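Local atomic coordinates of delta-aminolevulinic acid dehydratase (Toxoplasma gondii ME49, PDB entry 3OBK), a protein that catalyses the condensation of two molecules of 5-aminolevulinic acid to porphobilinogen, an early step of tetrapyrrole biosynthesis, and assembles as an octamer. Residues Leu50-Glu55 against Asp112-Arg117; Glu73-Glu78 against Met120-Ala125. All blocks are in the same frame, centred on the assembly; numbering follows the deposited sequence.

Contact 1: Leu50-Glu55 against Asp112-Arg117; sequences LFVHDE and DGLLPR
Asp54 OD2 is approached by both terminal nitrogens of the Arg117 guanidinium, in a salt bridge in which NH1 donates to it at 2.9 Å (N-H...O 159°) and NH2 adds a weak, long bond to the same oxygen at 3.4 Å. NH1 arrives on the syn side of the carboxylate but out of its plane, and the two flat groups are turned 31° from each other. Arg117 NE is engaged as well, donating to Asp112 O at 2.8 Å, almost straight but from above the carbonyl plane, which with the salt bridge limits the rotation of the group. With the arginine chain bent at chi3, CA of Leu114 lies over one face of the guanidinium, toward its rim. Here the first strand of the TIM barrel, 46-53, passes the start of helix 114-125, for which Gly113 is the N-cap. Leu114, with CG anti to the backbone N (chi1 176°), points at the strand and meets Val52 tip to tip, CD1 against Val52 CG2 at 3.9 Å. The other methyl, CD2, presses on the backbone, 3.3 Å from Val52 O and 3.5 Å from His53 CA. His53 turns its CB away from the helix, and its NE2 is hydrogen-bonded to Thr57 O.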
loop_
_atom_site.group_PDB
_atom_site.type_symbol
_atom_site.label_atom_id
_atom_site.label_comp_id
_atom_site.label_asym_id
_atom_site.label_seq_id
_atom_site.Cartn_x
_atom_site.Cartn_y
_atom_site.Cartn_z
ATOM N N LEU A 50 35.606 5.847 -19.772
ATOM C CA LEU A 50 36.747 5.886 -20.682
ATOM C C LEU A 50 37.657 4.673 -20.526
ATOM O O LEU A 50 37.658 3.991 -19.489
ATOM C CB LEU A 50 37.572 7.148 -20.461
ATOM C CG LEU A 50 36.822 8.475 -20.653
ATOM C CD1 LEU A 50 37.596 9.613 -20.045
ATOM C CD2 LEU A 50 36.524 8.698 -22.157
ATOM N N PHE A 51 38.408 4.425 -21.595
ATOM C CA PHE A 51 39.321 3.317 -21.680
ATOM C C PHE A 51 40.712 3.850 -21.833
ATOM O O PHE A 51 40.954 4.728 -22.683
ATOM C CB PHE A 51 39.009 2.483 -22.913
ATOM C CG PHE A 51 37.645 1.913 -22.909
ATOM C CD1 PHE A 51 37.366 0.766 -22.179
ATOM C CD2 PHE A 51 36.622 2.534 -23.598
ATOM C CE1 PHE A 51 36.079 0.247 -22.168
ATOM C CE2 PHE A 51 35.354 2.015 -23.587
ATOM C CZ PHE A 51 35.075 0.881 -22.875
ATOM N N VAL A 52 41.621 3.299 -21.029
ATOM C CA VAL A 52 43.031 3.640 -21.107
ATOM C C VAL A 52 43.892 2.398 -21.311
ATOM O O VAL A 52 43.624 1.348 -20.743
ATOM C CB VAL A 52 43.517 4.375 -19.847
ATOM C CG1 VAL A 52 43.235 3.574 -18.606
ATOM C CG2 VAL A 52 45.026 4.708 -19.968
ATOM N N HIS A 53 44.945 2.542 -22.113
ATOM C CA HIS A 53 45.948 1.484 -22.267
ATOM C C HIS A 53 47.368 2.026 -22.156
ATOM O O HIS A 53 47.596 3.224 -22.237
ATOM C CB HIS A 53 45.730 0.697 -23.574
ATOM C CG HIS A 53 45.995 1.466 -24.838
ATOM N ND1 HIS A 53 45.996 0.856 -26.076
ATOM C CD2 HIS A 53 46.262 2.775 -25.065
ATOM C CE1 HIS A 53 46.276 1.752 -27.006
ATOM N NE2 HIS A 53 46.430 2.926 -26.421
ATOM N N ASP A 54 48.324 1.132 -21.968
ATOM C CA ASP A 54 49.713 1.520 -21.764
ATOM C C ASP A 54 50.464 1.510 -23.085
ATOM O O ASP A 54 51.356 0.707 -23.281
ATOM C CB ASP A 54 50.383 0.551 -20.774
ATOM C CG ASP A 54 51.343 1.235 -19.840
ATOM O OD1 ASP A 54 51.801 2.373 -20.114
ATOM O OD2 ASP A 54 51.622 0.624 -18.799
ATOM N N GLU A 55 50.089 2.400 -23.995
ATOM C CA GLU A 55 50.761 2.529 -25.277
ATOM C C GLU A 55 50.928 3.994 -25.527
ATOM O O GLU A 55 50.244 4.795 -24.918
ATOM C CB GLU A 55 49.924 1.932 -26.401
ATOM C CG GLU A 55 49.480 0.470 -26.200
ATOM C CD GLU A 55 50.626 -0.551 -26.329
ATOM O OE1 GLU A 55 51.770 -0.176 -26.709
ATOM O OE2 GLU A 55 50.350 -1.749 -26.037
ATOM N N ASP A 112 51.320 -0.316 -8.939
ATOM C CA ASP A 112 52.022 0.352 -10.028
ATOM C C ASP A 112 51.449 -0.002 -11.385
ATOM O O ASP A 112 52.058 0.280 -12.401
ATOM C CB ASP A 112 53.501 -0.035 -9.995
ATOM C CG ASP A 112 54.169 0.349 -8.689
ATOM O OD1 ASP A 112 53.923 1.492 -8.194
ATOM O OD2 ASP A 112 54.957 -0.488 -8.169
ATOM N N GLY A 113 50.274 -0.617 -11.391
ATOM C CA GLY A 113 49.599 -0.999 -12.633
ATOM C C GLY A 113 48.930 0.172 -13.310
ATOM O O GLY A 113 48.834 1.266 -12.738
ATOM N N LEU A 114 48.443 -0.061 -14.525
ATOM C CA LEU A 114 47.925 1.027 -15.360
ATOM C C LEU A 114 46.793 1.791 -14.672
ATOM O O LEU A 114 46.839 3.011 -14.588
ATOM C CB LEU A 114 47.473 0.524 -16.732
ATOM C CG LEU A 114 46.829 1.559 -17.662
ATOM C CD1 LEU A 114 47.766 2.685 -18.080
ATOM C CD2 LEU A 114 46.289 0.849 -18.869
ATOM N N LEU A 115 45.788 1.103 -14.166
ATOM C CA LEU A 115 44.659 1.842 -13.596
ATOM C C LEU A 115 45.078 2.726 -12.420
ATOM O O LEU A 115 44.780 3.920 -12.431
ATOM C CB LEU A 115 43.482 0.932 -13.225
ATOM C CG LEU A 115 42.141 1.624 -13.050
ATOM C CD1 LEU A 115 41.810 2.504 -14.257
ATOM C CD2 LEU A 115 41.060 0.544 -12.805
ATOM N N PRO A 116 45.781 2.175 -11.417
ATOM C CA PRO A 116 46.216 3.089 -10.342
ATOM C C PRO A 116 47.033 4.275 -10.824
ATOM O O PRO A 116 46.895 5.352 -10.293
ATOM C CB PRO A 116 47.083 2.190 -9.445
ATOM C CG PRO A 116 46.516 0.881 -9.608
ATOM C CD PRO A 116 46.090 0.782 -11.069
ATOM N N ARG A 117 47.879 4.088 -11.822
ATOM C CA ARG A 117 48.655 5.214 -12.357
ATOM C C ARG A 117 47.745 6.218 -13.077
ATOM O O ARG A 117 47.984 7.420 -13.027
ATOM C CB ARG A 117 49.756 4.728 -13.306
ATOM C CG ARG A 117 50.913 4.062 -12.617
ATOM C CD ARG A 117 52.028 3.699 -13.620
ATOM N NE ARG A 117 51.806 2.393 -14.261
ATOM C CZ ARG A 117 51.608 2.161 -15.565
ATOM N NH1 ARG A 117 51.451 0.905 -15.950
ATOM N NH2 ARG A 117 51.567 3.137 -16.488
#

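Contact 2: Glu73-Glu78 against Met120-Ala125; sequences EDLLKE and MALKEA
Two neighbouring helices of the outer layer of the TIM barrel, 72-84 and 114-125, meet here through a small group of leucines and alanines. Strand 89-95 lies between them in sequence, and they run in broadly the same direction. The axes of their short segments come within 10.2 Å, with a signed crossing angle of -45°. No hydrogen bond joins the segments; the interface rests on methyl contacts.

Leu122 sits at the middle and divides its two branches between consecutive leucines. CD1 goes to Leu75, 3.8 Å from CD2 of that residue, and the two side chains cross at about a right angle. CD2 goes to Leu76, in close contact with its CD2 at 3.4 Å, the two side chains meeting at a slant. The two partners leave their helix along different rotamers: Leu75 has CG anti to the backbone N (chi1 180°), whereas CG of Leu76 lies anti to the carbonyl carbon (chi1 -51°), which carries its methyls across to helix 114-125.

The buried Leu75 also touches Val52 of strand 46-53, and Leu122 touches Leu131 of strand 130-135, so both reach from the helix layer to the barrel wall. Leu76 is partly exposed and packs where the helix opposite bears small residues. Its CD2 lies 4.2 Å from Ala121 CB and 4.0 Å from Ala121 O. One helical turn further along, the other methyl of Leu76, CD1, rests against Ala125 CB, also at 4.2 Å.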
loop_
_atom_site.group_PDB
_atom_site.type_symbol
_atom_site.label_atom_id
_atom_site.label_comp_id
_atom_site.label_asym_id
_atom_site.label_seq_id
_atom_site.Cartn_x
_atom_site.Cartn_y
_atom_site.Cartn_z
ATOM N N GLU A 73 48.358 10.170 -21.896
ATOM C CA GLU A 73 48.343 11.591 -22.230
ATOM C C GLU A 73 46.950 12.007 -22.766
ATOM O O GLU A 73 46.398 13.010 -22.364
ATOM C CB GLU A 73 49.445 11.870 -23.252
ATOM C CG GLU A 73 49.690 13.306 -23.489
ATOM C CD GLU A 73 49.876 13.660 -24.991
ATOM O OE1 GLU A 73 51.035 13.561 -25.525
ATOM O OE2 GLU A 73 48.833 14.061 -25.608
ATOM N N ASP A 74 46.391 11.209 -23.666
ATOM C CA ASP A 74 45.102 11.508 -24.277
ATOM C C ASP A 74 43.949 11.338 -23.283
ATOM O O ASP A 74 42.930 12.030 -23.403
ATOM C CB ASP A 74 44.858 10.639 -25.533
ATOM C CG ASP A 74 45.571 11.184 -26.790
ATOM O OD1 ASP A 74 46.110 12.304 -26.740
ATOM O OD2 ASP A 74 45.581 10.482 -27.826
ATOM N N LEU A 75 44.117 10.437 -22.307
ATOM C CA LEU A 75 43.173 10.337 -21.181
ATOM C C LEU A 75 43.014 11.674 -20.478
ATOM O O LEU A 75 41.909 12.153 -20.301
ATOM C CB LEU A 75 43.600 9.276 -20.165
ATOM C CG LEU A 75 42.703 9.064 -18.949
ATOM C CD1 LEU A 75 41.255 8.604 -19.315
ATOM C CD2 LEU A 75 43.355 8.071 -17.997
ATOM N N LEU A 76 44.130 12.270 -20.088
ATOM C CA LEU A 76 44.092 13.584 -19.484
ATOM C C LEU A 76 43.450 14.602 -20.434
ATOM O O LEU A 76 42.645 15.396 -19.993
ATOM C CB LEU A 76 45.480 14.042 -19.071
ATOM C CG LEU A 76 46.375 13.120 -18.216
ATOM C CD1 LEU A 76 47.519 13.931 -17.614
ATOM C CD2 LEU A 76 45.651 12.343 -17.102
ATOM N N LYS A 77 43.780 14.575 -21.725
ATOM C CA LYS A 77 43.148 15.522 -22.658
ATOM C C LYS A 77 41.641 15.334 -22.654
ATOM O O LYS A 77 40.884 16.304 -22.666
ATOM C CB LYS A 77 43.692 15.422 -24.110
ATOM N N GLU A 78 41.211 14.083 -22.638
ATOM C CA GLU A 78 39.801 13.777 -22.802
ATOM C C GLU A 78 38.990 14.125 -21.546
ATOM O O GLU A 78 37.916 14.703 -21.651
ATOM C CB GLU A 78 39.622 12.304 -23.188
ATOM C CG GLU A 78 38.177 11.884 -23.506
ATOM C CD GLU A 78 37.689 12.421 -24.826
ATOM O OE1 GLU A 78 38.511 12.584 -25.746
ATOM O OE2 GLU A 78 36.465 12.662 -24.969
ATOM N N MET A 120 46.103 8.268 -10.334
ATOM C CA MET A 120 47.043 9.235 -9.758
ATOM C C MET A 120 47.326 10.349 -10.721
ATOM O O MET A 120 47.368 11.490 -10.327
ATOM C CB MET A 120 48.355 8.581 -9.333
ATOM C CG MET A 120 48.245 7.794 -8.023
ATOM S SD MET A 120 49.766 6.893 -7.626
ATOM C CE MET A 120 49.449 5.262 -8.296
ATOM N N ALA A 121 47.483 10.018 -11.990
ATOM C CA ALA A 121 47.747 11.026 -13.002
ATOM C C ALA A 121 46.556 11.997 -13.173
ATOM O O ALA A 121 46.741 13.190 -13.330
ATOM C CB ALA A 121 48.123 10.357 -14.320
ATOM N N LEU A 122 45.339 11.479 -13.129
ATOM C CA LEU A 122 44.161 12.309 -13.330
ATOM C C LEU A 122 43.957 13.212 -12.140
ATOM O O LEU A 122 43.672 14.395 -12.296
ATOM C CB LEU A 122 42.929 11.451 -13.570
ATOM C CG LEU A 122 42.828 10.940 -14.990
ATOM C CD1 LEU A 122 41.780 9.868 -15.101
ATOM C CD2 LEU A 122 42.518 12.070 -15.930
ATOM N N LYS A 123 44.104 12.640 -10.953
ATOM C CA LYS A 123 44.116 13.430 -9.703
ATOM C C LYS A 123 45.191 14.543 -9.620
ATOM O O LYS A 123 44.915 15.603 -9.074
ATOM C CB LYS A 123 44.219 12.502 -8.482
ATOM C CG LYS A 123 42.920 11.770 -8.182
ATOM C CD LYS A 123 41.937 12.640 -7.431
ATOM C CE LYS A 123 40.491 12.119 -7.534
ATOM N NZ LYS A 123 39.540 12.929 -6.713
ATOM N N GLU A 124 46.391 14.314 -10.143
ATOM C CA GLU A 124 47.408 15.361 -10.134
ATOM C C GLU A 124 46.997 16.477 -11.095
ATOM O O GLU A 124 47.205 17.649 -10.794
ATOM C CB GLU A 124 48.824 14.842 -10.472
ATOM N N ALA A 125 46.394 16.112 -12.228
ATOM C CA ALA A 125 46.011 17.081 -13.249
ATOM C C ALA A 125 44.673 17.795 -12.992
ATOM O O ALA A 125 44.507 18.927 -13.410
ATOM C CB ALA A 125 46.023 16.443 -14.597
#

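Contacts 1 and 2 have centres about 11 Å apart on one flank of the barrel and share helix 114-125, contact 1 using its first turn and contact 2 its C-terminal part. Along the chain the segments alternate: 50-55, 73-78, 112-117, 120-125. Strand 46-53 and helix 72-84 are thus each joined to the same later helix, and to one another through Leu50 CD1 and Leu75 CD1, 3.9 Å apart, and Leu50 CD2 and Glu78 CG, 3.8 Å apart. Together they form a continuous patch of strand-to-helix and helix-to-helix packing. The side chain of Val52 in contact 1 is about 13 Å from bound porphobilinogen, so that residue does not line the ligand.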